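Local atomic coordinates of pesticidal crystal protein Cry4Aa (Bacillus thuringiensis, PDB entry 2C9K), a protein that is a mosquito-larvicidal toxin that binds to the midgut epithelial cells of insects and promotes their colloid-osmotic lysis. Residues K55-K60 with N206-T211; F301-Q306 with K342-G347; I523-N528 with N552-G557. One frame throughout, in Å; residues are numbered along the deposited sequence.

In the fold
The three contacts follow one another along the chain, neither nesting nor crossing, and each belongs to a different domain of the three-domain delta-endotoxin fold. From the N terminus, interaction 1 closes a largely helical loop of 145 residues within the N-terminal bundle, bringing the C-terminal parts of helices 46-58 and 183-208 together. Interaction 2 closes a loop of 35 residues in the middle, beta-prism domain, where strand 342-347 is added to strand 294-303. Interaction 3 closes the shortest loop, 23 residues in the C-terminal beta-sandwich, and returns the segment after strand 545-550 to the end of strand 517-527. Interactions 2 and 3 lie farthest apart, about 49 Å between centres.

Interaction 1 (K55-K60 with N206-T211); sequences KNIIKK and NLIKTT
Ile-57 and Ile-58 meet Leu-207 and Ile-208 near the C-terminal parts of helices 46-58 and 183-208 of the N-terminal helical bundle. No hydrogen bond joins the two segments: the contact is aliphatic and small, burying 188 Å². Leu-207 can be followed outward. Its CB directs the chain at the other segment, and CG, anti to the backbone N (chi1 173°), is still 4.7 Å from Ile-58 CG2. Beyond the fork the methyls divide: CD2 packs on Ile-58 CG2 at 3.9 Å, the two side chains crossing at about a right angle, while CD1 lies 4.4 Å from Lys-60 NZ at the margin. The next residue, Ile-208, sends CD1 to within 3.8 Å of Ile-57 CD1, again crosswise, and the same methyl stands 4.4 Å from Ile-58 CG1. Tyr-134 of helix 129-137 covers the Ile-58 and Leu-207 side, and Thr-224 and Tyr-228 of helix 222-240 cover Ile-57 and Ile-208, so the four side chains pack among four helices of the bundle. Beyond the contact Lys-59 leaves helical geometry with positive phi, and a type I beta turn runs from Ile-208 to Thr-211. Just ahead of the turn, Leu-207 O accepts from Thr-211 OG1 over 3.0 Å, the hydroxyl lying above the carbonyl plane, and Thr-210 N reaches the same oxygen from the opposite face.

Interaction 2 (F301-Q306 with K342-G347); sequences FYEKAQ and KLKSLG
Glu-303, Lys-342 and Lys-344 gather on one face of an antiparallel strand pair in the middle domain, where Glu-303, paired with Lys-342, reaches on toward Lys-344. Its CG sits between the backbone N and the carbonyl carbon (chi1 55°), and from there the chain runs extended beside Lys-342, pointing the same way, with Glu-303 CG 3.5 Å from Lys-342 CB. The two carboxylate oxygens have different neighbours. OE1 of Glu-303 forms a salt bridge of 3.1 Å with NZ of Lys-344, whose chain bends at chi2 and chi4 to bring the ammonium there; OE2 lies along the aliphatic part of Lys-342, 4.4 Å from its NZ, beyond a salt bridge. Both partners of the salt bridge are gripped a second time, OE1 by Gly-394 N and NZ by Thr-392 O, which probably favours the charged pair. Beneath them the backbones are laced by bonds such as Glu-303 N to Lys-342 O, 2.7 Å and in the carbonyl plane, and Lys-344 N to Phe-301 O, 2.9 Å. On the reverse face Leu-343 CD1 stands over the centre of the Tyr-302 ring in a CH-pi contact, 3.4 Å from the centroid. Strand 342-347 is an outermost strand of a four-stranded sheet of the beta-prism, next to strand 294-303 and then 313-322, while Phe-301 and Lys-344 face Leu-391 of strand 386-392 in the neighbouring sheet.

Interaction 3 (I523-N528 with N552-G557); sequences IRYASN and NPTFSG
Ser-527, the last residue of strand 517-527, docks on Thr-554 and Phe-555 through its backbone, and here the contact is most densely bonded. Ser-527 N donates to Thr-554 OG1 at 2.9 Å, while Ser-527 O accepts from both Thr-554 N and Phe-555 N, the latter at 3.2 Å from above the carbonyl plane. Thr-554 OG1, set between its own backbone N and carbonyl carbon (chi1 71°), also bonds to Asp-567 O, so one hydroxyl joins the strand end to two parts of the loop. The Phe-555 ring turns an edge to Ser-527 N and touches Ala-526 CB with CE2 at 4.1 Å; over one face, toward the rim, lies Asn-528 CB, 4.1 Å from the centroid. Leu-563 adds cover to Ala-526 and Phe-555. The two ends of the loop segment are more open: Asn-552 is partly exposed and Gly-557 exposed, and each is tied by one hydrogen bond. Asn-552 N donates to Tyr-525 OH at 3.0 Å, with Asn-552 O near the plane of the tyrosine ring at its edge. Asn-528 ND2 reaches Gly-557 O at 3.3 Å, the acceptor close to the amide plane. The arrangement bonds the loop that follows strand 545-550, in one sheet, to the end of strand 517-527 in the other, across the two-sheet, jelly-roll beta-sandwich of the C-terminal delta-endotoxin domain.

Interaction 1 (K55-K60 with N206-T211)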
loop_
_atom_site.group_PDB
_atom_site.type_symbol
_atom_site.label_atom_id
_atom_site.label_comp_id
_atom_site.label_asym_id
_atom_site.label_seq_id
_atom_site.Cartn_x
_atom_site.Cartn_y
_atom_site.Cartn_z
ATOM N N LYS A 55 17.113 11.158 -0.148
ATOM C CA LYS A 55 18.268 11.677 -0.876
ATOM C C LYS A 55 19.370 10.627 -1.002
ATOM O O LYS A 55 20.164 10.662 -1.941
ATOM C CB LYS A 55 18.815 12.906 -0.149
ATOM C CG LYS A 55 20.019 13.563 -0.802
ATOM C CD LYS A 55 20.823 14.338 0.238
ATOM C CE LYS A 55 21.440 15.603 -0.336
ATOM N NZ LYS A 55 20.410 16.653 -0.642
ATOM N N ASN A 56 19.420 9.697 -0.050
ATOM C CA ASN A 56 20.430 8.651 -0.075
ATOM C C ASN A 56 20.138 7.613 -1.135
ATOM O O ASN A 56 21.039 6.916 -1.584
ATOM C CB ASN A 56 20.542 7.968 1.288
ATOM C CG ASN A 56 21.322 8.799 2.298
ATOM O OD1 ASN A 56 22.384 9.342 1.984
ATOM N ND2 ASN A 56 20.804 8.890 3.518
ATOM N N ILE A 57 18.882 7.505 -1.545
ATOM C CA ILE A 57 18.526 6.533 -2.566
ATOM C C ILE A 57 18.635 7.151 -3.970
ATOM O O ILE A 57 19.034 6.485 -4.928
ATOM C CB ILE A 57 17.102 5.958 -2.308
ATOM C CG1 ILE A 57 16.053 6.696 -3.130
ATOM C CG2 ILE A 57 16.765 6.057 -0.837
ATOM C CD1 ILE A 57 15.740 6.006 -4.438
ATOM N N ILE A 58 18.296 8.429 -4.087
ATOM C CA ILE A 58 18.375 9.118 -5.372
ATOM C C ILE A 58 19.805 9.579 -5.624
ATOM O O ILE A 58 20.190 9.876 -6.755
ATOM C CB ILE A 58 17.442 10.335 -5.401
ATOM C CG1 ILE A 58 15.994 9.870 -5.262
ATOM C CG2 ILE A 58 17.630 11.103 -6.689
ATOM C CD1 ILE A 58 14.988 10.988 -5.315
ATOM N N LYS A 59 20.581 9.626 -4.546
ATOM C CA LYS A 59 21.979 10.030 -4.570
ATOM C C LYS A 59 22.322 11.274 -5.391
ATOM O O LYS A 59 23.338 11.309 -6.081
ATOM C CB LYS A 59 22.849 8.850 -5.008
ATOM C CG LYS A 59 22.707 7.628 -4.101
ATOM C CD LYS A 59 23.954 6.738 -4.117
ATOM C CE LYS A 59 24.271 6.191 -5.512
ATOM N NZ LYS A 59 25.574 5.444 -5.570
ATOM N N LYS A 60 21.469 12.291 -5.318
ATOM C CA LYS A 60 21.710 13.556 -6.010
ATOM C C LYS A 60 21.982 14.550 -4.886
ATOM O O LYS A 60 21.684 14.257 -3.727
ATOM C CB LYS A 60 20.487 13.985 -6.823
ATOM C CG LYS A 60 20.670 15.289 -7.581
ATOM C CD LYS A 60 19.575 15.485 -8.626
ATOM C CE LYS A 60 19.842 16.705 -9.503
ATOM N NZ LYS A 60 18.924 16.754 -10.680
ATOM N N ASN A 206 10.247 9.405 -12.370
ATOM C CA ASN A 206 10.749 9.802 -13.675
ATOM C C ASN A 206 12.164 10.354 -13.598
ATOM O O ASN A 206 12.928 10.263 -14.555
ATOM C CB ASN A 206 9.814 10.825 -14.307
ATOM C CG ASN A 206 10.376 11.414 -15.579
ATOM O OD1 ASN A 206 11.058 12.440 -15.551
ATOM N ND2 ASN A 206 10.106 10.761 -16.706
ATOM N N LEU A 207 12.519 10.930 -12.458
ATOM C CA LEU A 207 13.865 11.451 -12.290
ATOM C C LEU A 207 14.821 10.264 -12.386
ATOM O O LEU A 207 15.734 10.240 -13.212
ATOM C CB LEU A 207 14.011 12.122 -10.922
ATOM C CG LEU A 207 15.424 12.567 -10.539
ATOM C CD1 LEU A 207 15.928 13.584 -11.551
ATOM C CD2 LEU A 207 15.423 13.146 -9.131
ATOM N N ILE A 208 14.596 9.266 -11.543
ATOM C CA ILE A 208 15.441 8.083 -11.538
ATOM C C ILE A 208 15.485 7.402 -12.897
ATOM O O ILE A 208 16.556 7.115 -13.418
ATOM C CB ILE A 208 14.960 7.057 -10.486
ATOM C CG1 ILE A 208 15.031 7.682 -9.087
ATOM C CG2 ILE A 208 15.805 5.800 -10.564
ATOM C CD1 ILE A 208 14.596 6.768 -7.977
ATOM N N LYS A 209 14.315 7.154 -13.474
ATOM C CA LYS A 209 14.217 6.472 -14.761
ATOM C C LYS A 209 14.787 7.289 -15.903
ATOM O O LYS A 209 14.829 6.835 -17.046
ATOM C CB LYS A 209 12.755 6.135 -15.048
ATOM C CG LYS A 209 12.540 5.134 -16.166
ATOM C CD LYS A 209 11.058 4.812 -16.297
ATOM C CE LYS A 209 10.791 3.755 -17.351
ATOM N NZ LYS A 209 9.334 3.439 -17.436
ATOM N N THR A 210 15.243 8.492 -15.586
ATOM C CA THR A 210 15.795 9.394 -16.586
ATOM C C THR A 210 17.284 9.654 -16.388
ATOM O O THR A 210 17.974 10.065 -17.311
ATOM C CB THR A 210 15.013 10.733 -16.558
ATOM O OG1 THR A 210 13.989 10.709 -17.565
ATOM C CG2 THR A 210 15.937 11.923 -16.752
ATOM N N THR A 211 17.780 9.390 -15.187
ATOM C CA THR A 211 19.181 9.624 -14.851
ATOM C C THR A 211 20.139 8.448 -15.038
ATOM O O THR A 211 20.043 7.449 -14.332
ATOM C CB THR A 211 19.295 10.077 -13.395
ATOM O OG1 THR A 211 18.571 11.302 -13.224
ATOM C CG2 THR A 211 20.751 10.261 -13.002
#

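Interaction 2 (F301-Q306 with K342-G347)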
loop_
_atom_site.group_PDB
_atom_site.type_symbol
_atom_site.label_atom_id
_atom_site.label_comp_id
_atom_site.label_asym_id
_atom_site.label_seq_id
_atom_site.Cartn_x
_atom_site.Cartn_y
_atom_site.Cartn_z
ATOM N N PHE A 301 11.405 -24.867 -3.383
ATOM C CA PHE A 301 12.774 -24.743 -3.883
ATOM C C PHE A 301 13.432 -26.097 -4.133
ATOM O O PHE A 301 13.488 -26.940 -3.240
ATOM C CB PHE A 301 13.640 -23.966 -2.886
ATOM C CG PHE A 301 13.359 -22.497 -2.851
ATOM C CD1 PHE A 301 12.163 -22.015 -2.333
ATOM C CD2 PHE A 301 14.291 -21.591 -3.344
ATOM C CE1 PHE A 301 11.898 -20.642 -2.305
ATOM C CE2 PHE A 301 14.038 -20.218 -3.322
ATOM C CZ PHE A 301 12.841 -19.742 -2.803
ATOM N N TYR A 302 13.929 -26.300 -5.350
ATOM C CA TYR A 302 14.608 -27.543 -5.697
ATOM C C TYR A 302 16.094 -27.453 -5.345
ATOM O O TYR A 302 16.742 -26.442 -5.610
ATOM C CB TYR A 302 14.497 -27.839 -7.191
ATOM C CG TYR A 302 13.119 -28.171 -7.692
ATOM C CD1 TYR A 302 12.274 -27.177 -8.180
ATOM C CD2 TYR A 302 12.673 -29.489 -7.724
ATOM C CE1 TYR A 302 11.014 -27.493 -8.697
ATOM C CE2 TYR A 302 11.419 -29.817 -8.234
ATOM C CZ TYR A 302 10.597 -28.815 -8.719
ATOM O OH TYR A 302 9.361 -29.141 -9.220
ATOM N N GLU A 303 16.631 -28.515 -4.753
ATOM C CA GLU A 303 18.045 -28.565 -4.389
ATOM C C GLU A 303 18.723 -29.581 -5.298
ATOM O O GLU A 303 18.050 -30.335 -5.997
ATOM C CB GLU A 303 18.205 -29.010 -2.939
ATOM C CG GLU A 303 17.514 -30.331 -2.657
ATOM C CD GLU A 303 17.873 -30.901 -1.306
ATOM O OE1 GLU A 303 17.664 -30.207 -0.288
ATOM O OE2 GLU A 303 18.362 -32.049 -1.268
ATOM N N LYS A 304 20.051 -29.611 -5.287
ATOM C CA LYS A 304 20.777 -30.558 -6.126
ATOM C C LYS A 304 20.816 -31.950 -5.493
ATOM O O LYS A 304 20.855 -32.085 -4.267
ATOM C CB LYS A 304 22.201 -30.048 -6.387
ATOM C CG LYS A 304 22.249 -28.852 -7.332
ATOM C CD LYS A 304 23.666 -28.403 -7.636
ATOM C CE LYS A 304 24.330 -27.791 -6.420
ATOM N NZ LYS A 304 25.698 -27.292 -6.758
ATOM N N ALA A 305 20.794 -32.978 -6.338
ATOM C CA ALA A 305 20.823 -34.367 -5.880
ATOM C C ALA A 305 22.046 -34.691 -5.028
ATOM O O ALA A 305 21.993 -35.571 -4.167
ATOM C CB ALA A 305 20.770 -35.304 -7.065
ATOM N N GLN A 306 23.146 -33.984 -5.265
ATOM C CA GLN A 306 24.368 -34.218 -4.511
ATOM C C GLN A 306 24.084 -34.224 -3.014
ATOM O O GLN A 306 22.977 -33.907 -2.577
ATOM C CB GLN A 306 25.400 -33.133 -4.819
ATOM C CG GLN A 306 25.104 -31.785 -4.177
ATOM C CD GLN A 306 26.198 -30.755 -4.424
ATOM O OE1 GLN A 306 26.360 -30.253 -5.539
ATOM N NE2 GLN A 306 26.956 -30.439 -3.380
ATOM N N LYS A 342 15.956 -32.400 -5.901
ATOM C CA LYS A 342 14.981 -32.628 -4.843
ATOM C C LYS A 342 14.146 -31.411 -4.474
ATOM O O LYS A 342 14.654 -30.296 -4.362
ATOM C CB LYS A 342 15.673 -33.128 -3.574
ATOM C CG LYS A 342 15.853 -34.629 -3.484
ATOM C CD LYS A 342 16.208 -35.026 -2.056
ATOM C CE LYS A 342 15.101 -34.621 -1.085
ATOM N NZ LYS A 342 15.427 -34.946 0.335
ATOM N N LEU A 343 12.860 -31.646 -4.249
ATOM C CA LEU A 343 11.946 -30.584 -3.884
ATOM C C LEU A 343 11.882 -30.411 -2.363
ATOM O O LEU A 343 11.577 -31.349 -1.630
ATOM C CB LEU A 343 10.550 -30.891 -4.449
ATOM C CG LEU A 343 9.531 -29.741 -4.494
ATOM C CD1 LEU A 343 10.149 -28.557 -5.218
ATOM C CD2 LEU A 343 8.258 -30.175 -5.199
ATOM N N LYS A 344 12.208 -29.209 -1.900
ATOM C CA LYS A 344 12.158 -28.869 -0.477
ATOM C C LYS A 344 11.065 -27.818 -0.388
ATOM O O LYS A 344 11.292 -26.649 -0.696
ATOM C CB LYS A 344 13.480 -28.258 0.002
ATOM C CG LYS A 344 14.619 -29.238 0.214
ATOM C CD LYS A 344 14.329 -30.182 1.360
ATOM C CE LYS A 344 15.594 -30.858 1.855
ATOM N NZ LYS A 344 16.498 -29.924 2.587
ATOM N N SER A 345 9.881 -28.238 0.036
ATOM C CA SER A 345 8.740 -27.338 0.121
ATOM C C SER A 345 8.372 -26.852 1.530
ATOM O O SER A 345 8.613 -27.539 2.516
ATOM C CB SER A 345 7.537 -28.027 -0.532
ATOM O OG SER A 345 6.386 -27.213 -0.483
ATOM N N LEU A 346 7.807 -25.648 1.605
ATOM C CA LEU A 346 7.347 -25.043 2.861
ATOM C C LEU A 346 5.906 -24.573 2.643
ATOM O O LEU A 346 5.668 -23.598 1.927
ATOM C CB LEU A 346 8.204 -23.839 3.255
ATOM C CG LEU A 346 7.558 -22.943 4.326
ATOM C CD1 LEU A 346 7.413 -23.715 5.622
ATOM C CD2 LEU A 346 8.399 -21.700 4.557
ATOM N N GLY A 347 4.954 -25.273 3.250
ATOM C CA GLY A 347 3.555 -24.920 3.091
ATOM C C GLY A 347 3.078 -23.889 4.091
ATOM O O GLY A 347 3.790 -23.556 5.037
#

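Interaction 3 (I523-N528 with N552-G557)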
loop_
_atom_site.group_PDB
_atom_site.type_symbol
_atom_site.label_atom_id
_atom_site.label_comp_id
_atom_site.label_asym_id
_atom_site.label_seq_id
_atom_site.Cartn_x
_atom_site.Cartn_y
_atom_site.Cartn_z
ATOM N N ILE A 523 -20.421 1.471 -5.206
ATOM C CA ILE A 523 -19.213 1.259 -6.004
ATOM C C ILE A 523 -18.390 2.522 -6.296
ATOM O O ILE A 523 -18.946 3.565 -6.649
ATOM C CB ILE A 523 -19.597 0.586 -7.350
ATOM C CG1 ILE A 523 -19.862 -0.896 -7.125
ATOM C CG2 ILE A 523 -18.505 0.761 -8.380
ATOM C CD1 ILE A 523 -20.395 -1.563 -8.355
ATOM N N ARG A 524 -17.067 2.420 -6.142
ATOM C CA ARG A 524 -16.154 3.535 -6.424
ATOM C C ARG A 524 -15.469 3.150 -7.728
ATOM O O ARG A 524 -14.606 2.274 -7.747
ATOM C CB ARG A 524 -15.109 3.698 -5.308
ATOM C CG ARG A 524 -14.218 4.943 -5.456
ATOM C CD ARG A 524 -13.428 5.248 -4.182
ATOM N NE ARG A 524 -12.788 6.570 -4.178
ATOM C CZ ARG A 524 -11.592 6.851 -4.701
ATOM N NH1 ARG A 524 -10.872 5.907 -5.288
ATOM N NH2 ARG A 524 -11.105 8.082 -4.623
ATOM N N TYR A 525 -15.855 3.811 -8.813
ATOM C CA TYR A 525 -15.324 3.492 -10.134
ATOM C C TYR A 525 -14.912 4.728 -10.910
ATOM O O TYR A 525 -15.135 5.856 -10.480
ATOM C CB TYR A 525 -16.407 2.797 -10.948
ATOM C CG TYR A 525 -17.474 3.788 -11.373
ATOM C CD1 TYR A 525 -17.603 4.186 -12.708
ATOM C CD2 TYR A 525 -18.286 4.409 -10.424
ATOM C CE1 TYR A 525 -18.506 5.179 -13.078
ATOM C CE2 TYR A 525 -19.191 5.404 -10.788
ATOM C CZ TYR A 525 -19.292 5.784 -12.112
ATOM O OH TYR A 525 -20.172 6.778 -12.457
ATOM N N ALA A 526 -14.345 4.481 -12.084
ATOM C CA ALA A 526 -13.913 5.518 -13.014
ATOM C C ALA A 526 -14.507 5.084 -14.351
ATOM O O ALA A 526 -14.735 3.892 -14.580
ATOM C CB ALA A 526 -12.393 5.565 -13.100
ATOM N N SER A 527 -14.758 6.036 -15.239
ATOM C CA SER A 527 -15.353 5.692 -16.524
ATOM C C SER A 527 -15.385 6.851 -17.497
ATOM O O SER A 527 -15.744 7.965 -17.129
ATOM C CB SER A 527 -16.784 5.197 -16.307
ATOM O OG SER A 527 -17.458 5.007 -17.539
ATOM N N ASN A 528 -15.003 6.592 -18.739
ATOM C CA ASN A 528 -15.062 7.632 -19.748
ATOM C C ASN A 528 -16.412 7.459 -20.448
ATOM O O ASN A 528 -17.430 7.279 -19.778
ATOM C CB ASN A 528 -13.894 7.521 -20.737
ATOM C CG ASN A 528 -13.672 6.110 -21.220
ATOM O OD1 ASN A 528 -14.613 5.317 -21.295
ATOM N ND2 ASN A 528 -12.428 5.787 -21.569
ATOM N N ASN A 552 -21.965 6.537 -14.791
ATOM C CA ASN A 552 -21.838 7.826 -15.465
ATOM C C ASN A 552 -20.401 8.094 -15.881
ATOM O O ASN A 552 -19.462 7.527 -15.315
ATOM C CB ASN A 552 -22.281 8.952 -14.536
ATOM C CG ASN A 552 -23.697 8.776 -14.038
ATOM O OD1 ASN A 552 -24.028 9.210 -12.933
ATOM N ND2 ASN A 552 -24.546 8.150 -14.852
ATOM N N PRO A 553 -20.207 8.957 -16.890
ATOM C CA PRO A 553 -18.846 9.271 -17.334
ATOM C C PRO A 553 -18.215 10.019 -16.173
ATOM O O PRO A 553 -18.915 10.713 -15.446
ATOM C CB PRO A 553 -19.077 10.171 -18.532
ATOM C CG PRO A 553 -20.399 9.712 -19.041
ATOM C CD PRO A 553 -21.201 9.545 -17.798
ATOM N N THR A 554 -16.910 9.882 -15.983
ATOM C CA THR A 554 -16.257 10.567 -14.869
ATOM C C THR A 554 -14.961 11.234 -15.307
ATOM O O THR A 554 -14.443 12.128 -14.636
ATOM C CB THR A 554 -15.969 9.583 -13.725
ATOM O OG1 THR A 554 -14.919 8.691 -14.112
ATOM C CG2 THR A 554 -17.220 8.771 -13.411
ATOM N N PHE A 555 -14.439 10.793 -16.443
ATOM C CA PHE A 555 -13.220 11.371 -16.975
ATOM C C PHE A 555 -13.252 11.251 -18.485
ATOM O O PHE A 555 -14.176 10.661 -19.052
ATOM C CB PHE A 555 -11.989 10.663 -16.399
ATOM C CG PHE A 555 -11.729 9.303 -16.984
ATOM C CD1 PHE A 555 -10.815 9.143 -18.019
ATOM C CD2 PHE A 555 -12.372 8.176 -16.477
ATOM C CE1 PHE A 555 -10.537 7.875 -18.542
ATOM C CE2 PHE A 555 -12.102 6.909 -16.991
ATOM C CZ PHE A 555 -11.180 6.758 -18.027
ATOM N N SER A 556 -12.251 11.826 -19.139
ATOM C CA SER A 556 -12.172 11.770 -20.588
ATOM C C SER A 556 -10.755 11.433 -21.020
ATOM O O SER A 556 -9.781 11.816 -20.368
ATOM C CB SER A 556 -12.630 13.100 -21.187
ATOM O OG SER A 556 -12.143 14.198 -20.437
ATOM N N GLY A 557 -10.645 10.708 -22.122
ATOM C CA GLY A 557 -9.343 10.305 -22.601
ATOM C C GLY A 557 -9.245 8.808 -22.417
ATOM O O GLY A 557 -10.244 8.149 -22.131
#